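Local coordinates for protein arginyl-tRNA synthetase, putative (Plasmodium falciparum, PDB 5JLD) that probably charges tRNA(Arg) with L-arginine at the expense of ATP, as a cytoplasmic class I aminoacyl-tRNA synthetase, at residues V149-I157 against M376-L384; K449-R457 against N532-Y543. One frame throughout, in Å; residues are numbered along the deposited sequence.

Interaction 1: V149-I157 against M376-L384; sequences VGHLRSTII and MHVGFGFVL
The F380 ring packs against helix 149-157, with R153 CG over one face. R153 CG sits 4.3 Å from the centroid of the F380 ring, a CH-pi contact displaced toward the rim. S154 CB and the backbone oxygen of G150 reach the same ring obliquely; S154 CB comes within 3.4 Å of F380 CE2. The contact lies in the Rossmann-type catalytic domain of a class I synthetase. The helix starts in the HIGH-type signature, here HVGH, which ends at H151. Residues 376-380 are part of strand 374-380, at one edge of the parallel sheet. The strand runs obliquely to the helix, nearer antiparallel than parallel.

The R153 guanidinium has F380 CB over one face and G381 O at its edge, near the plane. Its plane and the F380 ring are 37° apart. R153 CG is anti to the backbone N (chi1 -176°) and the chain runs extended to NE. This carries the head past F380 to the turn after the strand. There R153 NH1 gives a weak bond to G381 O, 2.9 Å long and bent to 131°. The head is held more firmly by D452, in a salt bridge through NE, and by S459 O. S154 OG is hydrogen-bonded to the backbone N of S139, and it is S154 CB that comes nearest F380.

Apolar contacts extend the interface to both ends of the helix segment. I157 CD1 rests 3.8 Å from F380 CB, and I157 CG2 approaches V378 CG1 at 4.2 Å. At the first turn of the helix, V149 and V383 meet through their branches. V149 CG2 packs 3.6 Å from V383 CB and equally near V383 CG1.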
loop_
_atom_site.group_PDB
_atom_site.type_symbol
_atom_site.label_atom_id
_atom_site.label_comp_id
_atom_site.label_asym_id
_atom_site.label_seq_id
_atom_site.Cartn_x
_atom_site.Cartn_y
_atom_site.Cartn_z
ATOM N N VAL A 149 17.930 4.712 0.583
ATOM C CA VAL A 149 17.089 3.546 0.348
ATOM C C VAL A 149 15.814 3.535 1.209
ATOM O O VAL A 149 14.776 3.027 0.777
ATOM C CB VAL A 149 17.905 2.245 0.567
ATOM C CG1 VAL A 149 18.271 2.059 2.032
ATOM C CG2 VAL A 149 17.144 1.054 0.042
ATOM N N GLY A 150 15.874 4.126 2.401
ATOM C CA GLY A 150 14.675 4.297 3.209
ATOM C C GLY A 150 13.633 5.169 2.518
ATOM O O GLY A 150 12.447 4.841 2.502
ATOM N N HIS A 151 14.083 6.287 1.941
ATOM C CA HIS A 151 13.208 7.155 1.156
ATOM C C HIS A 151 12.593 6.374 -0.001
ATOM O O HIS A 151 11.422 6.551 -0.330
ATOM C CB HIS A 151 13.975 8.367 0.603
ATOM C CG HIS A 151 14.450 9.320 1.654
ATOM N ND1 HIS A 151 15.698 9.904 1.615
ATOM C CD2 HIS A 151 13.836 9.809 2.757
ATOM C CE1 HIS A 151 15.837 10.708 2.656
ATOM N NE2 HIS A 151 14.727 10.665 3.367
ATOM N N LEU A 152 13.406 5.527 -0.624
ATOM C CA LEU A 152 12.947 4.704 -1.739
ATOM C C LEU A 152 11.820 3.782 -1.297
ATOM O O LEU A 152 10.757 3.730 -1.921
ATOM C CB LEU A 152 14.097 3.877 -2.308
ATOM C CG LEU A 152 13.728 2.932 -3.452
ATOM C CD1 LEU A 152 13.235 3.704 -4.664
ATOM C CD2 LEU A 152 14.896 2.051 -3.814
ATOM N N ARG A 153 12.063 3.053 -0.215
ATOM C CA ARG A 153 11.055 2.156 0.338
ATOM C C ARG A 153 9.759 2.900 0.661
ATOM O O ARG A 153 8.669 2.443 0.315
ATOM C CB ARG A 153 11.583 1.470 1.593
ATOM C CG ARG A 153 10.609 0.436 2.153
ATOM C CD ARG A 153 11.318 -0.574 3.056
ATOM N NE ARG A 153 10.576 -1.826 3.133
ATOM C CZ ARG A 153 10.859 -2.814 3.973
ATOM N NH1 ARG A 153 11.867 -2.686 4.827
ATOM N NH2 ARG A 153 10.125 -3.928 3.961
ATOM N N SER A 154 9.888 4.059 1.312
ATOM C CA SER A 154 8.714 4.852 1.656
ATOM C C SER A 154 7.955 5.261 0.398
ATOM O O SER A 154 6.715 5.302 0.372
ATOM C CB SER A 154 9.120 6.099 2.455
ATOM O OG SER A 154 7.987 6.901 2.717
ATOM N N THR A 155 8.720 5.561 -0.644
ATOM C CA THR A 155 8.179 6.031 -1.911
ATOM C C THR A 155 7.356 4.918 -2.557
ATOM O O THR A 155 6.202 5.136 -2.961
ATOM C CB THR A 155 9.319 6.502 -2.848
ATOM O OG1 THR A 155 10.056 7.544 -2.200
ATOM C CG2 THR A 155 8.794 7.025 -4.181
ATOM N N ILE A 156 7.939 3.716 -2.592
ATOM C CA ILE A 156 7.318 2.517 -3.180
ATOM C C ILE A 156 6.045 2.057 -2.451
ATOM O O ILE A 156 4.959 1.843 -3.069
ATOM C CB ILE A 156 8.346 1.371 -3.208
ATOM C CG1 ILE A 156 9.502 1.762 -4.136
ATOM C CG2 ILE A 156 7.700 0.067 -3.653
ATOM C CD1 ILE A 156 10.720 0.861 -4.064
ATOM N N ILE A 157 6.170 1.918 -1.135
ATOM C CA ILE A 157 5.014 1.568 -0.305
ATOM C C ILE A 157 3.880 2.598 -0.449
ATOM O O ILE A 157 2.712 2.250 -0.748
ATOM C CB ILE A 157 5.427 1.460 1.174
ATOM C CG1 ILE A 157 6.405 0.283 1.373
ATOM C CG2 ILE A 157 4.200 1.356 2.055
ATOM C CD1 ILE A 157 6.845 0.095 2.815
ATOM N N MET A 376 -3.332 6.713 10.655
ATOM C CA MET A 376 -2.600 5.474 10.557
ATOM C C MET A 376 -1.125 5.735 10.393
ATOM O O MET A 376 -0.701 6.572 9.599
ATOM C CB MET A 376 -3.107 4.629 9.386
ATOM C CG MET A 376 -4.620 4.619 9.190
ATOM S SD MET A 376 -5.178 3.394 7.962
ATOM C CE MET A 376 -4.926 1.885 8.893
ATOM N N HIS A 377 -0.337 5.009 11.159
ATOM C CA HIS A 377 1.078 4.964 10.910
ATOM C C HIS A 377 1.403 3.658 10.198
ATOM O O HIS A 377 1.063 2.594 10.695
ATOM C CB HIS A 377 1.858 5.077 12.209
ATOM C CG HIS A 377 3.338 5.070 12.006
ATOM N ND1 HIS A 377 4.104 3.936 12.177
ATOM C CD2 HIS A 377 4.190 6.047 11.627
ATOM C CE1 HIS A 377 5.367 4.222 11.924
ATOM N NE2 HIS A 377 5.451 5.497 11.592
ATOM N N VAL A 378 2.049 3.757 9.039
ATOM C CA VAL A 378 2.521 2.610 8.270
ATOM C C VAL A 378 4.051 2.573 8.319
ATOM O O VAL A 378 4.738 3.289 7.568
ATOM C CB VAL A 378 2.051 2.668 6.788
ATOM C CG1 VAL A 378 2.651 1.530 5.987
ATOM C CG2 VAL A 378 0.521 2.664 6.682
ATOM N N GLY A 379 4.583 1.727 9.204
ATOM C CA GLY A 379 6.008 1.674 9.455
ATOM C C GLY A 379 6.735 0.738 8.521
ATOM O O GLY A 379 6.147 -0.234 8.052
ATOM N N PHE A 380 8.006 1.011 8.235
ATOM C CA PHE A 380 8.793 0.015 7.496
ATOM C C PHE A 380 10.173 -0.167 8.119
ATOM O O PHE A 380 10.690 0.735 8.781
ATOM C CB PHE A 380 8.929 0.385 6.008
ATOM C CG PHE A 380 9.544 1.745 5.768
ATOM C CD1 PHE A 380 10.923 1.934 5.859
ATOM C CD2 PHE A 380 8.746 2.835 5.451
ATOM C CE1 PHE A 380 11.491 3.187 5.647
ATOM C CE2 PHE A 380 9.314 4.087 5.233
ATOM C CZ PHE A 380 10.689 4.263 5.336
ATOM N N GLY A 381 10.765 -1.335 7.892
ATOM C CA GLY A 381 12.086 -1.639 8.411
ATOM C C GLY A 381 13.239 -1.188 7.536
ATOM O O GLY A 381 13.050 -0.568 6.485
ATOM N N PHE A 382 14.448 -1.500 7.983
ATOM C CA PHE A 382 15.663 -1.147 7.265
ATOM C C PHE A 382 15.925 -2.029 6.052
ATOM O O PHE A 382 15.694 -3.237 6.085
ATOM C CB PHE A 382 16.861 -1.233 8.208
ATOM C CG PHE A 382 16.717 -0.387 9.430
ATOM C CD1 PHE A 382 17.091 0.945 9.414
ATOM C CD2 PHE A 382 16.169 -0.911 10.585
ATOM C CE1 PHE A 382 16.949 1.729 10.541
ATOM C CE2 PHE A 382 16.019 -0.128 11.715
ATOM C CZ PHE A 382 16.412 1.194 11.691
ATOM N N VAL A 383 16.420 -1.415 4.985
ATOM C CA VAL A 383 17.005 -2.162 3.886
ATOM C C VAL A 383 18.499 -2.297 4.165
ATOM O O VAL A 383 19.158 -1.303 4.468
ATOM C CB VAL A 383 16.774 -1.461 2.549
ATOM C CG1 VAL A 383 17.299 -2.317 1.402
ATOM C CG2 VAL A 383 15.293 -1.151 2.379
ATOM N N LEU A 384 19.038 -3.511 4.087
ATOM C CA LEU A 384 20.443 -3.696 4.454
ATOM C C LEU A 384 21.276 -4.174 3.267
ATOM O O LEU A 384 22.101 -3.429 2.739
ATOM C CB LEU A 384 20.581 -4.680 5.626
ATOM C CG LEU A 384 19.845 -6.025 5.606
ATOM C CD1 LEU A 384 20.738 -7.146 5.029
ATOM C CD2 LEU A 384 19.296 -6.392 6.981
#

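Interaction 2: K449-R457 against N532-Y543; sequences KYFDLKQHR and NMLVHKLAEYMY
R457 reaches across to the turn before helix 536-543 and grips two successive carbonyls with one nitrogen. R457 NH1 donates to N532 O at 2.8 Å, in the carbonyl plane and near the guanidinium plane, with an angle of 150°. Its bond to M533 O is weak. R457 CG lies between its own N and carbonyl carbon (chi1 52°), and the chain bends at chi3, which brings the head to this turn. L534 CD2 lies over one guanidinium face, 3.3 Å from R457 NH1. The turn itself is an Asx turn: N532 OD1 accepts from L534 N. M533 takes positive phi where the preceding helix ends.

H536 also has CG between N and carbonyl carbon (chi1 73°), and its ring lies against 455-456. H456 CA sits over one face, 4.0 Å from the H536 ring centroid. The two imidazoles meet obliquely, with H456 CD2 3.6 Å from H536 CE1. A water in the plane of the H536 ring joins H536 ND1 to the backbone N of both H536 and R457. The backbones are close here: H536 CA makes a CA-H...O contact of 3.1 Å with L453 O.

Further along, the Y450 ring reaches helix 536-543. Y450 CE1 meets M542 CE at 3.5 Å and also touches A539 CB. Y450 OH is hydrogen-bonded to N474 OD1 while lying beside Y543 CB.

The contact joins the end of the catalytic-domain helix 436-453 to the DALR anticodon-binding domain. L453 packs on V535 and on helix 149-167, M533 touches strand 374-380, and M542 packs on helix 564-584.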
loop_
_atom_site.group_PDB
_atom_site.type_symbol
_atom_site.label_atom_id
_atom_site.label_comp_id
_atom_site.label_asym_id
_atom_site.label_seq_id
_atom_site.Cartn_x
_atom_site.Cartn_y
_atom_site.Cartn_z
ATOM N N LYS A 449 10.455 -2.973 -7.105
ATOM C CA LYS A 449 9.186 -2.695 -6.423
ATOM C C LYS A 449 8.590 -3.956 -5.823
ATOM O O LYS A 449 8.187 -3.947 -4.651
ATOM C CB LYS A 449 8.174 -2.028 -7.367
ATOM C CG LYS A 449 8.561 -0.598 -7.773
ATOM C CD LYS A 449 7.425 0.093 -8.495
ATOM C CE LYS A 449 7.819 1.475 -9.034
ATOM N NZ LYS A 449 6.605 2.134 -9.621
ATOM N N TYR A 450 8.529 -5.033 -6.617
ATOM C CA TYR A 450 7.972 -6.298 -6.117
ATOM C C TYR A 450 8.777 -6.858 -4.957
ATOM O O TYR A 450 8.206 -7.268 -3.946
ATOM C CB TYR A 450 7.897 -7.380 -7.208
ATOM C CG TYR A 450 7.287 -8.659 -6.669
ATOM C CD1 TYR A 450 5.906 -8.774 -6.509
ATOM C CD2 TYR A 450 8.086 -9.742 -6.303
ATOM C CE1 TYR A 450 5.334 -9.922 -6.009
ATOM C CE2 TYR A 450 7.523 -10.908 -5.799
ATOM C CZ TYR A 450 6.145 -10.993 -5.659
ATOM O OH TYR A 450 5.568 -12.134 -5.157
ATOM N N PHE A 451 10.101 -6.868 -5.102
ATOM C CA PHE A 451 10.945 -7.486 -4.094
ATOM C C PHE A 451 10.773 -6.737 -2.796
ATOM O O PHE A 451 10.793 -7.344 -1.730
ATOM C CB PHE A 451 12.416 -7.506 -4.499
ATOM C CG PHE A 451 13.238 -8.523 -3.744
ATOM C CD1 PHE A 451 13.147 -9.881 -4.047
ATOM C CD2 PHE A 451 14.100 -8.127 -2.726
ATOM C CE1 PHE A 451 13.914 -10.828 -3.355
ATOM C CE2 PHE A 451 14.868 -9.061 -2.032
ATOM C CZ PHE A 451 14.774 -10.415 -2.344
ATOM N N ASP A 452 10.584 -5.423 -2.870
ATOM C CA ASP A 452 10.329 -4.723 -1.619
ATOM C C ASP A 452 8.922 -5.017 -1.071
ATOM O O ASP A 452 8.764 -5.369 0.096
ATOM C CB ASP A 452 10.513 -3.215 -1.782
ATOM C CG ASP A 452 10.569 -2.500 -0.444
ATOM O OD1 ASP A 452 9.511 -2.459 0.242
ATOM O OD2 ASP A 452 11.673 -1.997 -0.082
ATOM N N LEU A 453 7.900 -4.862 -1.903
ATOM C CA LEU A 453 6.529 -4.942 -1.399
ATOM C C LEU A 453 6.132 -6.356 -0.965
ATOM O O LEU A 453 5.200 -6.504 -0.188
ATOM C CB LEU A 453 5.532 -4.415 -2.443
ATOM C CG LEU A 453 5.661 -2.908 -2.739
ATOM C CD1 LEU A 453 4.551 -2.422 -3.670
ATOM C CD2 LEU A 453 5.669 -2.091 -1.441
ATOM N N LYS A 454 6.841 -7.386 -1.429
ATOM C CA LYS A 454 6.504 -8.751 -1.017
ATOM C C LYS A 454 6.925 -9.009 0.435
ATOM O O LYS A 454 6.395 -9.900 1.086
ATOM C CB LYS A 454 7.142 -9.784 -1.949
ATOM C CG LYS A 454 8.633 -10.004 -1.709
ATOM C CD LYS A 454 9.116 -11.245 -2.424
ATOM C CE LYS A 454 10.552 -11.578 -2.055
ATOM N NZ LYS A 454 10.937 -12.915 -2.570
ATOM N N GLN A 455 7.873 -8.225 0.941
ATOM C CA GLN A 455 8.305 -8.327 2.338
ATOM C C GLN A 455 7.252 -7.722 3.255
ATOM O O GLN A 455 6.637 -6.716 2.896
ATOM C CB GLN A 455 9.636 -7.592 2.566
ATOM C CG GLN A 455 10.606 -7.583 1.389
ATOM C CD GLN A 455 11.383 -8.882 1.254
ATOM O OE1 GLN A 455 11.447 -9.675 2.193
ATOM N NE2 GLN A 455 11.988 -9.100 0.088
ATOM N N HIS A 456 7.051 -8.306 4.431
ATOM C CA HIS A 456 6.322 -7.598 5.479
ATOM C C HIS A 456 7.013 -6.231 5.650
ATOM O O HIS A 456 8.240 -6.168 5.775
ATOM C CB HIS A 456 6.321 -8.387 6.793
ATOM C CG HIS A 456 5.355 -7.875 7.822
ATOM N ND1 HIS A 456 5.443 -6.606 8.368
ATOM C CD2 HIS A 456 4.304 -8.474 8.429
ATOM C CE1 HIS A 456 4.476 -6.446 9.253
ATOM N NE2 HIS A 456 3.772 -7.565 9.314
ATOM N N ARG A 457 6.238 -5.150 5.621
ATOM C CA ARG A 457 6.821 -3.803 5.598
ATOM C C ARG A 457 7.680 -3.588 6.842
ATOM O O ARG A 457 8.739 -2.967 6.774
ATOM C CB ARG A 457 5.718 -2.729 5.496
ATOM C CG ARG A 457 4.626 -2.892 6.545
ATOM C CD ARG A 457 3.655 -1.730 6.578
ATOM N NE ARG A 457 3.265 -1.401 7.951
ATOM C CZ ARG A 457 2.010 -1.362 8.384
ATOM N NH1 ARG A 457 1.016 -1.604 7.549
ATOM N NH2 ARG A 457 1.752 -1.056 9.650
ATOM N N ASN A 532 -5.269 -2.769 7.970
ATOM C CA ASN A 532 -3.918 -2.858 8.534
ATOM C C ASN A 532 -2.798 -2.367 7.607
ATOM O O ASN A 532 -1.634 -2.351 8.000
ATOM C CB ASN A 532 -3.631 -4.318 8.990
ATOM C CG ASN A 532 -3.789 -5.351 7.868
ATOM O OD1 ASN A 532 -3.555 -5.072 6.689
ATOM N ND2 ASN A 532 -4.181 -6.566 8.247
ATOM N N MET A 533 -3.150 -1.998 6.375
ATOM C CA MET A 533 -2.172 -1.484 5.406
ATOM C C MET A 533 -1.009 -2.426 5.139
ATOM O O MET A 533 0.076 -1.972 4.805
ATOM C CB MET A 533 -1.614 -0.131 5.876
ATOM C CG MET A 533 -2.611 1.017 5.765
ATOM S SD MET A 533 -3.115 1.314 4.068
ATOM C CE MET A 533 -4.831 1.732 4.373
ATOM N N LEU A 534 -1.222 -3.735 5.262
ATOM C CA LEU A 534 -0.154 -4.673 4.932
ATOM C C LEU A 534 -0.267 -5.091 3.463
ATOM O O LEU A 534 -0.973 -6.057 3.125
ATOM C CB LEU A 534 -0.185 -5.890 5.865
ATOM C CG LEU A 534 -0.116 -5.536 7.356
ATOM C CD1 LEU A 534 -0.411 -6.755 8.247
ATOM C CD2 LEU A 534 1.232 -4.923 7.704
ATOM N N VAL A 535 0.444 -4.364 2.595
ATOM C CA VAL A 535 0.302 -4.537 1.152
ATOM C C VAL A 535 1.034 -5.774 0.639
ATOM O O VAL A 535 0.836 -6.173 -0.517
ATOM C CB VAL A 535 0.819 -3.298 0.365
ATOM C CG1 VAL A 535 0.392 -1.978 1.053
ATOM C CG2 VAL A 535 2.321 -3.366 0.221
ATOM N N HIS A 536 1.897 -6.373 1.466
ATOM C CA HIS A 536 2.555 -7.610 1.037
ATOM C C HIS A 536 1.492 -8.710 0.787
ATOM O O HIS A 536 1.665 -9.560 -0.098
ATOM C CB HIS A 536 3.623 -8.073 2.042
ATOM C CG HIS A 536 3.080 -8.638 3.317
ATOM N ND1 HIS A 536 2.815 -7.857 4.430
ATOM C CD2 HIS A 536 2.787 -9.910 3.678
ATOM C CE1 HIS A 536 2.367 -8.623 5.405
ATOM N NE2 HIS A 536 2.343 -9.876 4.980
ATOM N N LYS A 537 0.380 -8.638 1.529
ATOM C CA LYS A 537 -0.762 -9.523 1.300
ATOM C C LYS A 537 -1.222 -9.467 -0.149
ATOM O O LYS A 537 -1.610 -10.481 -0.706
ATOM C CB LYS A 537 -1.907 -9.173 2.241
ATOM C CG LYS A 537 -1.670 -9.610 3.677
ATOM C CD LYS A 537 -1.435 -11.121 3.708
ATOM C CE LYS A 537 -1.782 -11.742 5.054
ATOM N NZ LYS A 537 -1.579 -13.217 5.023
ATOM N N LEU A 538 -1.134 -8.290 -0.772
ATOM C CA LEU A 538 -1.507 -8.151 -2.179
ATOM C C LEU A 538 -0.465 -8.867 -3.051
ATOM O O LEU A 538 -0.819 -9.656 -3.929
ATOM C CB LEU A 538 -1.655 -6.665 -2.566
ATOM C CG LEU A 538 -1.966 -6.268 -4.015
ATOM C CD1 LEU A 538 -3.159 -7.048 -4.557
ATOM C CD2 LEU A 538 -2.224 -4.746 -4.121
ATOM N N ALA A 539 0.817 -8.639 -2.772
ATOM C CA ALA A 539 1.880 -9.293 -3.543
ATOM C C ALA A 539 1.731 -10.825 -3.463
ATOM O O ALA A 539 1.768 -11.553 -4.476
ATOM C CB ALA A 539 3.247 -8.857 -3.025
ATOM N N GLU A 540 1.552 -11.293 -2.236
ATOM C CA GLU A 540 1.270 -12.692 -1.953
ATOM C C GLU A 540 0.113 -13.175 -2.841
ATOM O O GLU A 540 0.225 -14.174 -3.558
ATOM C CB GLU A 540 0.872 -12.851 -0.495
ATOM C CG GLU A 540 1.887 -13.343 0.472
ATOM C CD GLU A 540 1.189 -13.832 1.736
ATOM O OE1 GLU A 540 0.130 -14.498 1.597
ATOM O OE2 GLU A 540 1.669 -13.538 2.851
ATOM N N TYR A 541 -0.986 -12.416 -2.801
ATOM C CA TYR A 541 -2.199 -12.785 -3.510
ATOM C C TYR A 541 -1.830 -12.991 -4.957
ATOM O O TYR A 541 -2.217 -13.993 -5.599
ATOM C CB TYR A 541 -3.265 -11.696 -3.371
ATOM C CG TYR A 541 -4.468 -11.922 -4.253
ATOM C CD1 TYR A 541 -5.517 -12.731 -3.825
ATOM C CD2 TYR A 541 -4.552 -11.344 -5.516
ATOM C CE1 TYR A 541 -6.622 -12.945 -4.624
ATOM C CE2 TYR A 541 -5.657 -11.562 -6.328
ATOM C CZ TYR A 541 -6.689 -12.369 -5.870
ATOM O OH TYR A 541 -7.801 -12.598 -6.652
ATOM N N MET A 542 -0.995 -12.070 -5.431
ATOM C CA MET A 542 -0.700 -12.014 -6.840
ATOM C C MET A 542 0.108 -13.232 -7.175
ATOM O O MET A 542 -0.163 -13.915 -8.164
ATOM C CB MET A 542 0.056 -10.729 -7.206
ATOM C CG MET A 542 0.258 -10.598 -8.701
ATOM S SD MET A 542 1.145 -9.099 -9.170
ATOM C CE MET A 542 2.672 -9.336 -8.260
ATOM N N TYR A 543 1.082 -13.514 -6.315
ATOM C CA TYR A 543 1.929 -14.677 -6.496
ATOM C C TYR A 543 1.023 -15.902 -6.531
ATOM O O TYR A 543 1.147 -16.762 -7.420
ATOM C CB TYR A 543 2.973 -14.786 -5.374
ATOM C CG TYR A 543 3.937 -15.944 -5.546
ATOM C CD1 TYR A 543 5.006 -15.854 -6.431
ATOM C CD2 TYR A 543 3.780 -17.124 -4.825
ATOM C CE1 TYR A 543 5.889 -16.898 -6.601
ATOM C CE2 TYR A 543 4.664 -18.195 -4.991
ATOM C CZ TYR A 543 5.715 -18.071 -5.883
ATOM O OH TYR A 543 6.602 -19.105 -6.055
HETATM O O HOH W 1 3.410 -5.057 4.007
#

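From the N terminus, helix 149-157 comes first. It meets 376-384 after 218 intervening residues, so interaction 1 closes a long loop within the catalytic domain. Interaction 2 follows in series. Its segment 449-457 takes in the last turn of helix 436-453 and the loop after it, and 74 further residues, none of them in a strand, lead to 532-543 in the anticodon-binding domain. The two loops neither nest nor cross, yet their contacts touch, with centres about 13 Å apart. R457 O probably accepts a hydrogen bond from G381 N, and R457 also packs on V378. Segment 449-457 thus links the edge of the parallel sheet to the helices of the anticodon-binding domain.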